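PDB 3ALJ: 2-methyl-3-hydroxypyridine-5-carboxylic acid oxygenase from Mesorhizobium loti, which catalyses, with a bound FAD cofactor, the oxygenation and ring opening of 2-methyl-3-hydroxypyridine-5-carboxylic acid, a step in the bacterial breakdown of vitamin B6. Local coordinates for residues 22-27 with 37-42; 27-32 with 307-312; 150-155 with 160-165. All coordinates share one frame; numbering follows the deposited sequence.

Contact 1. Residues 22-27 with 37-42. With FAD (flavin-adenine dinucleotide), chain B.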
loop_
_atom_site.group_PDB
_atom_site.type_symbol
_atom_site.label_atom_id
_atom_site.label_comp_id
_atom_site.label_asym_id
_atom_site.label_seq_id
_atom_site.Cartn_x
_atom_site.Cartn_y
_atom_site.Cartn_z
ATOM N N ALA A 22 -2.265 -7.580 -0.569
ATOM C CA ALA A 22 -2.249 -8.573 0.484
ATOM C C ALA A 22 -2.657 -9.977 0.046
ATOM O O ALA A 22 -1.987 -10.975 0.301
ATOM C CB ALA A 22 -3.161 -8.116 1.634
ATOM N N GLY A 23 -3.746 -10.000 -0.782
ATOM C CA GLY A 23 -4.214 -11.321 -1.216
ATOM C C GLY A 23 -3.328 -12.021 -2.212
ATOM O O GLY A 23 -3.113 -13.240 -2.107
ATOM N N LEU A 24 -2.787 -11.208 -3.103
ATOM C CA LEU A 24 -1.849 -11.799 -4.077
ATOM C C LEU A 24 -0.553 -12.250 -3.386
ATOM O O LEU A 24 -0.008 -13.296 -3.760
ATOM C CB LEU A 24 -1.533 -10.780 -5.167
ATOM C CG LEU A 24 -2.677 -10.490 -6.160
ATOM C CD1 LEU A 24 -2.349 -9.222 -7.003
ATOM C CD2 LEU A 24 -2.849 -11.678 -7.081
ATOM N N THR A 25 -0.059 -11.473 -2.408
ATOM C CA THR A 25 1.117 -11.901 -1.675
ATOM C C THR A 25 0.826 -13.169 -0.934
ATOM O O THR A 25 1.626 -14.132 -0.999
ATOM C CB THR A 25 1.507 -10.777 -0.675
ATOM O OG1 THR A 25 2.012 -9.632 -1.385
ATOM C CG2 THR A 25 2.654 -11.305 0.270
ATOM N N ALA A 26 -0.330 -13.253 -0.219
ATOM C CA ALA A 26 -0.646 -14.484 0.488
ATOM C C ALA A 26 -0.779 -15.643 -0.466
ATOM O O ALA A 26 -0.227 -16.759 -0.180
ATOM C CB ALA A 26 -2.008 -14.293 1.306
ATOM N N ALA A 27 -1.442 -15.442 -1.582
ATOM C CA ALA A 27 -1.591 -16.543 -2.529
ATOM C C ALA A 27 -0.290 -17.086 -3.095
ATOM O O ALA A 27 -0.104 -18.286 -3.165
ATOM C CB ALA A 27 -2.570 -16.173 -3.627
ATOM N N VAL A 37 -4.118 -23.187 -3.565
ATOM C CA VAL A 37 -4.692 -21.861 -3.302
ATOM C C VAL A 37 -5.569 -21.361 -4.392
ATOM O O VAL A 37 -5.209 -21.360 -5.594
ATOM C CB VAL A 37 -3.529 -20.775 -3.351
ATOM C CG1 VAL A 37 -4.107 -19.418 -2.832
ATOM C CG2 VAL A 37 -2.418 -21.140 -2.615
ATOM N N ARG A 38 -6.763 -20.877 -3.989
ATOM C CA ARG A 38 -7.640 -20.257 -4.939
ATOM C C ARG A 38 -7.911 -18.827 -4.446
ATOM O O ARG A 38 -8.010 -18.623 -3.177
ATOM C CB ARG A 38 -8.990 -21.010 -4.962
ATOM C CG ARG A 38 -8.752 -22.514 -5.442
ATOM C CD ARG A 38 -8.774 -23.413 -4.224
ATOM N NE ARG A 38 -8.469 -24.829 -4.572
ATOM C CZ ARG A 38 -9.390 -25.662 -5.072
ATOM N NH1 ARG A 38 -9.015 -26.915 -5.284
ATOM N NH2 ARG A 38 -10.681 -25.273 -5.289
ATOM N N LEU A 39 -7.938 -17.870 -5.340
ATOM C CA LEU A 39 -8.149 -16.426 -4.965
ATOM C C LEU A 39 -9.355 -15.896 -5.644
ATOM O O LEU A 39 -9.579 -16.170 -6.867
ATOM C CB LEU A 39 -6.866 -15.649 -5.382
ATOM C CG LEU A 39 -6.963 -14.136 -5.071
ATOM C CD1 LEU A 39 -5.551 -13.615 -4.600
ATOM C CD2 LEU A 39 -7.451 -13.293 -6.180
ATOM N N HIS A 40 -10.145 -15.128 -4.905
ATOM C CA HIS A 40 -11.398 -14.575 -5.368
ATOM C C HIS A 40 -11.361 -13.045 -5.370
ATOM O O HIS A 40 -11.283 -12.450 -4.250
ATOM C CB HIS A 40 -12.517 -15.095 -4.495
ATOM C CG HIS A 40 -12.592 -16.592 -4.476
ATOM N ND1 HIS A 40 -13.296 -17.328 -5.437
ATOM C CD2 HIS A 40 -11.893 -17.494 -3.722
ATOM C CE1 HIS A 40 -13.054 -18.634 -5.219
ATOM N NE2 HIS A 40 -12.248 -18.762 -4.159
ATOM N N GLU A 41 -11.419 -12.438 -6.536
ATOM C CA GLU A 41 -11.502 -10.972 -6.629
ATOM C C GLU A 41 -12.941 -10.550 -7.002
ATOM O O GLU A 41 -13.421 -11.046 -8.052
ATOM C CB GLU A 41 -10.461 -10.485 -7.711
ATOM C CG GLU A 41 -10.654 -9.050 -8.133
ATOM C CD GLU A 41 -10.650 -8.078 -6.967
ATOM O OE1 GLU A 41 -11.523 -7.191 -6.844
ATOM O OE2 GLU A 41 -9.671 -8.146 -6.147
ATOM N N LYS A 42 -13.503 -9.650 -6.237
ATOM C CA LYS A 42 -14.880 -9.177 -6.512
ATOM C C LYS A 42 -15.029 -8.458 -7.811
ATOM O O LYS A 42 -16.043 -8.606 -8.540
ATOM C CB LYS A 42 -15.331 -8.340 -5.300
ATOM C CG LYS A 42 -16.611 -7.488 -5.576
ATOM C CD LYS A 42 -16.936 -6.628 -4.280
ATOM C CE LYS A 42 -15.852 -5.636 -3.975
ATOM N NZ LYS A 42 -16.382 -4.659 -2.911
HETATM P PA FAD B . -6.774 -3.497 -1.341
HETATM O O1A FAD B . -5.571 -3.009 -2.085
HETATM O O2A FAD B . -7.839 -2.605 -1.064
HETATM O O5B FAD B . -7.312 -4.745 -2.163
HETATM C C5B FAD B . -8.518 -5.463 -1.741
HETATM C C4B FAD B . -8.943 -6.143 -3.027
HETATM O O4B FAD B . -10.095 -6.930 -2.568
HETATM C C3B FAD B . -9.482 -5.245 -4.078
HETATM O O3B FAD B . -8.982 -5.610 -5.381
HETATM C C2B FAD B . -11.039 -5.375 -3.916
HETATM O O2B FAD B . -11.760 -5.165 -5.143
HETATM C C1B FAD B . -11.220 -6.806 -3.531
HETATM N N9A FAD B . -12.341 -7.053 -2.682
HETATM C C8A FAD B . -12.960 -6.223 -1.774
HETATM N N7A FAD B . -13.936 -6.861 -1.111
HETATM C C5A FAD B . -13.957 -8.152 -1.618
HETATM C C6A FAD B . -14.682 -9.287 -1.264
HETATM N N6A FAD B . -15.654 -9.224 -0.292
HETATM N N1A FAD B . -14.414 -10.403 -1.945
HETATM C C2A FAD B . -13.505 -10.466 -2.925
HETATM N N3A FAD B . -12.731 -9.405 -3.296
HETATM C C4A FAD B . -12.968 -8.264 -2.593
HETATM N N1 FAD B . 0.965 1.850 0.936
HETATM C C2 FAD B . 2.255 1.708 0.690
HETATM O O2 FAD B . 2.898 0.693 1.000
HETATM N N3 FAD B . 2.960 2.738 0.067
HETATM C C4 FAD B . 2.327 3.912 -0.347
HETATM O O4 FAD B . 2.990 4.759 -1.055
HETATM C C4X FAD B . 0.980 4.036 -0.056
HETATM N N5 FAD B . 0.305 5.270 -0.354
HETATM C C5X FAD B . -1.023 5.410 0.003
HETATM C C6 FAD B . -1.686 6.637 -0.176
HETATM C C7 FAD B . -3.020 6.760 0.115
HETATM C C7M FAD B . -3.724 8.128 -0.113
HETATM C C8 FAD B . -3.718 5.702 0.659
HETATM C C8M FAD B . -5.213 5.812 1.038
HETATM C C9 FAD B . -3.070 4.474 0.851
HETATM C C9A FAD B . -1.691 4.328 0.564
HETATM N N10 FAD B . -0.977 3.071 0.795
HETATM C C10 FAD B . 0.336 2.974 0.527
HETATM C "C1'" FAD B . -1.740 1.899 1.441
HETATM C "C2'" FAD B . -2.139 0.908 0.356
HETATM O "O2'" FAD B . -2.923 1.591 -0.645
HETATM C "C3'" FAD B . -3.061 -0.165 0.964
HETATM O "O3'" FAD B . -2.596 -0.403 2.346
HETATM C "C4'" FAD B . -3.003 -1.472 0.288
HETATM O "O4'" FAD B . -3.500 -1.269 -1.065
HETATM C "C5'" FAD B . -3.904 -2.476 0.930
HETATM O "O5'" FAD B . -3.814 -3.698 0.205
HETATM P P FAD B . -4.921 -4.787 0.502
HETATM O O1P FAD B . -4.623 -5.893 -0.418
HETATM O O2P FAD B . -5.061 -5.067 1.966
HETATM O O3P FAD B . -6.313 -4.071 0.096
#
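Leu39 presses a methyl group into the flank of the helix at Gly23, packing the helix of a Rossmann-type beta-alpha-beta unit (strand 13-17, helix 21-32, strand 36-40) on the unit's second strand. Helix 22-27 and strand 37-40 run almost antiparallel, at 170°, as expected of a helix returning the chain between two parallel strands. With CG anti to the backbone N (chi1 179°), Leu39 carries CD1 to the helix, into a shallow hollow at Gly23 whose floor is backbone: Leu39 CD1 lies 3.5 Å from Gly23 O. The walls are side chains. Leu24 CD2 stands 4.1 Å from Leu39 CD1, the two leucines meeting at a slant, and about a right angle away Ala27 CB comes within 4.0 Å of the same Leu39 CD1. Ala27 is a small bump in its turn. Its CB fits against Val37 CG1 at 3.7 Å, and Val37 CG2 rests near the carbonyl oxygen of Ala27, so the two branches of the valine touch the side chain and the carbonyl of the same residue. No hydrogen bond joins the segments, and the side chains meet through carbon atoms, partly against backbone carbonyls, whereas the FAD-facing ends are polar. At the start of the helix Ala22 N gives a nearly straight hydrogen bond (161°) to the phosphate oxygen FAD O1P. Just past the strand Glu41 grips the adenosine ribose, as an acidic residue commonly does at this place in FAD-binding Rossmann folds; its carboxylate is also held by the backbone amides of Gly19 and Ser43. Each ribose hydroxyl donates to one carboxylate oxygen, FAD O2B to Glu41 OE1 at 2.7 Å and FAD O3B to Glu41 OE2 at 2.7 Å.

Contact 2. Residues 27-32 with 307-312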
loop_
_atom_site.group_PDB
_atom_site.type_symbol
_atom_site.label_atom_id
_atom_site.label_comp_id
_atom_site.label_asym_id
_atom_site.label_seq_id
_atom_site.Cartn_x
_atom_site.Cartn_y
_atom_site.Cartn_z
ATOM N N ALA A 27 -1.442 -15.442 -1.582
ATOM C CA ALA A 27 -1.591 -16.543 -2.529
ATOM C C ALA A 27 -0.290 -17.086 -3.095
ATOM O O ALA A 27 -0.104 -18.286 -3.165
ATOM C CB ALA A 27 -2.570 -16.173 -3.627
ATOM N N ILE A 28 0.617 -16.202 -3.456
ATOM C CA ILE A 28 1.897 -16.626 -4.021
ATOM C C ILE A 28 2.690 -17.349 -2.963
ATOM O O ILE A 28 3.241 -18.407 -3.238
ATOM C CB ILE A 28 2.636 -15.412 -4.528
ATOM C CG1 ILE A 28 2.025 -14.865 -5.790
ATOM C CG2 ILE A 28 4.120 -15.793 -4.786
ATOM C CD1 ILE A 28 2.488 -13.392 -6.123
ATOM N N ALA A 29 2.739 -16.757 -1.766
ATOM C CA ALA A 29 3.569 -17.340 -0.686
ATOM C C ALA A 29 3.052 -18.709 -0.300
ATOM O O ALA A 29 3.843 -19.723 -0.176
ATOM C CB ALA A 29 3.672 -16.480 0.566
ATOM N N LEU A 30 1.733 -18.872 -0.259
ATOM C CA LEU A 30 1.134 -20.164 0.136
ATOM C C LEU A 30 1.367 -21.106 -0.997
ATOM O O LEU A 30 1.756 -22.285 -0.741
ATOM C CB LEU A 30 -0.386 -19.965 0.469
ATOM C CG LEU A 30 -0.602 -19.180 1.713
ATOM C CD1 LEU A 30 -2.136 -18.740 1.696
ATOM C CD2 LEU A 30 -0.269 -19.945 2.978
ATOM N N LYS A 31 1.168 -20.695 -2.263
ATOM C CA LYS A 31 1.356 -21.635 -3.419
ATOM C C LYS A 31 2.839 -22.110 -3.470
ATOM O O LYS A 31 3.090 -23.302 -3.752
ATOM C CB LYS A 31 0.915 -20.962 -4.742
ATOM C CG LYS A 31 0.883 -21.872 -5.997
ATOM C CD LYS A 31 -0.327 -22.877 -5.862
ATOM C CE LYS A 31 -0.174 -23.634 -7.196
ATOM N NZ LYS A 31 -1.203 -24.719 -7.232
ATOM N N GLN A 32 3.775 -21.233 -3.128
ATOM C CA GLN A 32 5.214 -21.671 -3.177
ATOM C C GLN A 32 5.468 -22.676 -2.105
ATOM O O GLN A 32 6.352 -23.534 -2.324
ATOM C CB GLN A 32 6.122 -20.430 -2.927
ATOM C CG GLN A 32 6.212 -19.503 -4.098
ATOM C CD GLN A 32 7.146 -18.305 -3.879
ATOM O OE1 GLN A 32 7.661 -17.759 -4.867
ATOM N NE2 GLN A 32 7.391 -17.927 -2.608
ATOM N N ASN A 307 2.829 -8.811 6.392
ATOM C CA ASN A 307 1.904 -9.692 7.176
ATOM C C ASN A 307 1.403 -10.850 6.390
ATOM O O ASN A 307 1.395 -11.963 6.948
ATOM C CB ASN A 307 0.791 -8.819 7.763
ATOM C CG ASN A 307 1.276 -7.780 8.743
ATOM O OD1 ASN A 307 0.552 -6.735 9.013
ATOM N ND2 ASN A 307 2.382 -7.975 9.261
ATOM N N ALA A 308 1.149 -10.673 5.099
ATOM C CA ALA A 308 0.698 -11.801 4.318
ATOM C C ALA A 308 1.814 -12.815 4.158
ATOM O O ALA A 308 1.633 -14.065 4.241
ATOM C CB ALA A 308 0.200 -11.311 2.984
ATOM N N PHE A 309 3.056 -12.332 3.912
ATOM C CA PHE A 309 4.124 -13.294 3.763
ATOM C C PHE A 309 4.435 -13.963 5.059
ATOM O O PHE A 309 4.700 -15.200 5.051
ATOM C CB PHE A 309 5.408 -12.494 3.250
ATOM C CG PHE A 309 6.545 -13.409 2.829
ATOM C CD1 PHE A 309 6.554 -13.948 1.548
ATOM C CD2 PHE A 309 7.514 -13.754 3.788
ATOM C CE1 PHE A 309 7.580 -14.822 1.182
ATOM C CE2 PHE A 309 8.580 -14.625 3.437
ATOM C CZ PHE A 309 8.585 -15.168 2.184
ATOM N N SER A 310 4.379 -13.224 6.150
ATOM C CA SER A 310 4.643 -13.769 7.494
ATOM C C SER A 310 3.616 -14.838 7.851
ATOM O O SER A 310 3.966 -15.829 8.543
ATOM C CB SER A 310 4.596 -12.689 8.558
ATOM O OG SER A 310 5.694 -11.778 8.296
ATOM N N LEU A 311 2.376 -14.681 7.438
ATOM C CA LEU A 311 1.313 -15.728 7.649
ATOM C C LEU A 311 1.806 -17.013 7.079
ATOM O O LEU A 311 1.678 -18.122 7.719
ATOM C CB LEU A 311 -0.043 -15.215 6.989
ATOM C CG LEU A 311 -1.176 -16.251 7.165
ATOM C CD1 LEU A 311 -1.557 -16.489 8.604
ATOM C CD2 LEU A 311 -2.365 -15.661 6.405
ATOM N N SER A 312 2.270 -16.977 5.845
ATOM C CA SER A 312 2.795 -18.186 5.178
ATOM C C SER A 312 3.912 -18.847 5.950
ATOM O O SER A 312 3.970 -20.091 6.007
ATOM C CB SER A 312 3.162 -17.941 3.679
ATOM O OG SER A 312 4.449 -17.338 3.488
#
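Ala29 and Ser312 form the centre of a close, nearly parallel helix pair, the segments 27-32 and 307-312 passing with a crossing angle of -19° and an axis separation of 8.6 Å. Such closeness rests on small residues: the CB atoms of Ala29 and Ser312 point at each other's helix, and no large side chain stands between them. In the conformer described here, one of two for Ser312, OG sits between the backbone N and the carbonyl carbon (chi1 82°), turned back along its own helix. There Ser312 OG donates to Phe309 O at 2.7 Å, in the carbonyl plane and on a lone pair, so in this conformer the hydroxyl is satisfied within its own helix. The very short approach of Ser312 OG to Ala29 CB depends on this conformer and is doubtful in detail. Leu30 closes one flank of the pair. Its CB does not aim at the partner helix, but the chain swings round so that Leu30 CD2 reaches Ser312 CB at 4.0 Å. Phe309 closes the other flank; its ring bends back toward the partner and Phe309 CD1 meets Ala29 CB obliquely at 4.0 Å. No hydrogen bond joins the two segments, and their contact is essentially one of fit. Away from helix 21-32, the segment 307-312 packs through Asn307, Ser310 and Leu311 on the long helix 321-349. Helix 21-32 in turn rests on strand 36-40 through Ala27, Leu30 and Lys31, while Ile28 leans on helix 106-119, and Gln32 bonds to Arg116 of that helix and to Gly65 O.

Contact 3. Residues 150-155 with 160-165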
loop_
_atom_site.group_PDB
_atom_site.type_symbol
_atom_site.label_atom_id
_atom_site.label_comp_id
_atom_site.label_asym_id
_atom_site.label_seq_id
_atom_site.Cartn_x
_atom_site.Cartn_y
_atom_site.Cartn_z
ATOM N N ASP A 150 -8.856 -25.381 4.464
ATOM C CA ASP A 150 -8.106 -25.406 5.735
ATOM C C ASP A 150 -7.689 -24.040 6.251
ATOM O O ASP A 150 -7.362 -23.868 7.406
ATOM C CB ASP A 150 -6.836 -26.222 5.501
ATOM C CG ASP A 150 -7.161 -27.661 4.883
ATOM O OD1 ASP A 150 -7.873 -28.415 5.650
ATOM O OD2 ASP A 150 -6.883 -28.003 3.742
ATOM N N LEU A 151 -7.747 -23.036 5.346
ATOM C CA LEU A 151 -7.391 -21.619 5.754
ATOM C C LEU A 151 -8.206 -20.742 4.863
ATOM O O LEU A 151 -8.371 -20.993 3.665
ATOM C CB LEU A 151 -5.885 -21.408 5.431
ATOM C CG LEU A 151 -5.382 -19.934 5.529
ATOM C CD1 LEU A 151 -5.325 -19.518 7.007
ATOM C CD2 LEU A 151 -4.054 -19.862 4.793
ATOM N N ILE A 152 -8.737 -19.737 5.533
ATOM C CA ILE A 152 -9.467 -18.645 4.813
ATOM C C ILE A 152 -8.708 -17.335 5.030
ATOM O O ILE A 152 -8.463 -16.986 6.202
ATOM C CB ILE A 152 -10.882 -18.484 5.342
ATOM C CG1 ILE A 152 -11.649 -19.826 5.201
ATOM C CG2 ILE A 152 -11.593 -17.295 4.657
ATOM C CD1 ILE A 152 -13.065 -19.601 5.560
ATOM N N VAL A 153 -8.290 -16.621 3.979
ATOM C CA VAL A 153 -7.599 -15.362 4.106
ATOM C C VAL A 153 -8.566 -14.236 3.727
ATOM O O VAL A 153 -8.959 -14.136 2.564
ATOM C CB VAL A 153 -6.350 -15.364 3.221
ATOM C CG1 VAL A 153 -5.617 -14.015 3.373
ATOM C CG2 VAL A 153 -5.329 -16.524 3.675
ATOM N N GLY A 154 -8.831 -13.384 4.693
ATOM C CA GLY A 154 -9.636 -12.172 4.436
ATOM C C GLY A 154 -8.687 -11.047 4.061
ATOM O O GLY A 154 -8.184 -10.366 4.903
ATOM N N ALA A 155 -8.430 -10.926 2.768
ATOM C CA ALA A 155 -7.537 -9.820 2.218
ATOM C C ALA A 155 -8.445 -8.940 1.353
ATOM O O ALA A 155 -8.019 -8.442 0.295
ATOM C CB ALA A 155 -6.459 -10.522 1.340
ATOM N N SER A 160 -13.794 -5.206 4.303
ATOM C CA SER A 160 -13.825 -6.692 4.340
ATOM C C SER A 160 -15.135 -7.274 4.892
ATOM O O SER A 160 -15.543 -7.013 6.066
ATOM C CB SER A 160 -12.739 -7.112 5.381
ATOM O OG SER A 160 -12.745 -8.477 5.594
ATOM N N LYS A 161 -15.706 -8.082 4.032
ATOM C CA LYS A 161 -16.875 -8.872 4.427
ATOM C C LYS A 161 -16.501 -10.141 5.106
ATOM O O LYS A 161 -17.303 -10.679 5.896
ATOM C CB LYS A 161 -17.790 -9.136 3.177
ATOM C CG LYS A 161 -18.614 -7.862 2.777
ATOM C CD LYS A 161 -19.511 -8.168 1.538
ATOM C CE LYS A 161 -20.221 -6.894 1.177
ATOM N NZ LYS A 161 -21.161 -7.311 0.092
ATOM N N VAL A 162 -15.303 -10.689 4.837
ATOM C CA VAL A 162 -14.849 -11.772 5.644
ATOM C C VAL A 162 -14.810 -11.313 7.120
ATOM O O VAL A 162 -15.306 -12.038 8.018
ATOM C CB VAL A 162 -13.463 -12.280 5.117
ATOM C CG1 VAL A 162 -12.780 -13.277 6.112
ATOM C CG2 VAL A 162 -13.586 -12.847 3.662
ATOM N N ARG A 163 -14.247 -10.128 7.407
ATOM C CA ARG A 163 -14.227 -9.620 8.737
ATOM C C ARG A 163 -15.628 -9.311 9.267
ATOM O O ARG A 163 -15.982 -9.831 10.349
ATOM C CB ARG A 163 -13.468 -8.293 8.675
ATOM C CG ARG A 163 -13.396 -7.551 10.051
ATOM C CD ARG A 163 -12.878 -6.149 9.874
ATOM N NE ARG A 163 -13.781 -5.336 9.067
ATOM C CZ ARG A 163 -13.444 -4.396 8.220
ATOM N NH1 ARG A 163 -12.198 -4.069 7.949
ATOM N NH2 ARG A 163 -14.435 -3.725 7.639
ATOM N N ASP A 164 -16.428 -8.596 8.476
ATOM C CA ASP A 164 -17.673 -8.127 9.115
ATOM C C ASP A 164 -18.731 -9.217 9.174
ATOM O O ASP A 164 -19.652 -9.088 10.038
ATOM C CB ASP A 164 -18.139 -6.908 8.380
ATOM C CG ASP A 164 -17.217 -5.651 8.708
ATOM O OD1 ASP A 164 -16.528 -5.681 9.755
ATOM O OD2 ASP A 164 -17.294 -4.707 7.951
ATOM N N SER A 165 -18.643 -10.241 8.345
ATOM C CA SER A 165 -19.640 -11.382 8.545
ATOM C C SER A 165 -19.410 -12.129 9.777
ATOM O O SER A 165 -20.387 -12.624 10.397
ATOM C CB SER A 165 -19.552 -12.368 7.363
ATOM O OG SER A 165 -18.269 -12.996 7.278
#
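Val162 lies over Gly154, its side chain filling the place above the strand where glycine offers only a bare CA. From the first turn of the helix the CB of Val162 points toward the strand and lies 3.9 Å from Gly154 CA. With Val162 CG1 anti to the backbone N (chi1 169°), that methyl goes deepest, to 3.7 Å from Gly154 CA, and also brushes Ile152 CG2 at 4.4 Å. The other branch, Val162 CG2, stays beside the glycine, 4.1 Å from Gly154 CA. All of this is apolar, and the polar work is done within the turn and helix. Ser160 is the N-cap: Ser160 OG accepts from Arg163 N at 2.9 Å, with an N-H...O angle of 166°, and is bonded to Asp156 as well; Asp156 also takes the N-H of Val162. The run from Gly154 to Arg163 matches the DG fingerprint of FAD-dependent aromatic hydroxylases, consistent with a turn that brings Ala155 against the FAD. Arg163 grips its neighbour Asp164 side-on, Arg163 NE to Asp164 OD1 at 2.9 Å and Arg163 NH2 to Asp164 OD2 at 3.0 Å, the carboxylate being met from above its plane. Ser160 CB covers one face of that guanidinium. Strand 151-154 is paired between strands 13-17 and 283-285, and besides Gly154 and Ile152, Val162 touches Ala17 and, on strand 283-285, Val283 and Leu285, while Ala130 and Ala133 of strand 130-134 also border its side chain.

Overall arrangement
All three contacts are buried within the FAD-binding region, and none is hydrogen-bonded between its segments. Contacts 1 and 2 both use helix 21-32, and Ala27, common to both, touches only in contact 1: one side of that helix receives the strand's branched side chains, another packs on a second helix round Ala29 and Ser312, flanked by larger residues. Contacts 1 and 3 involve strands of the same mixed sheet; Ala155 CB packs on Gly23 N close to the cofactor. Contact 2 has no cofactor bonds, whereas contact 1 adds grips on phosphate and ribose. Contact 3 pairs an apolar patch with capping and ionic bonds confined to the helix start; it meets contact 2 where Leu30 packs on Leu151.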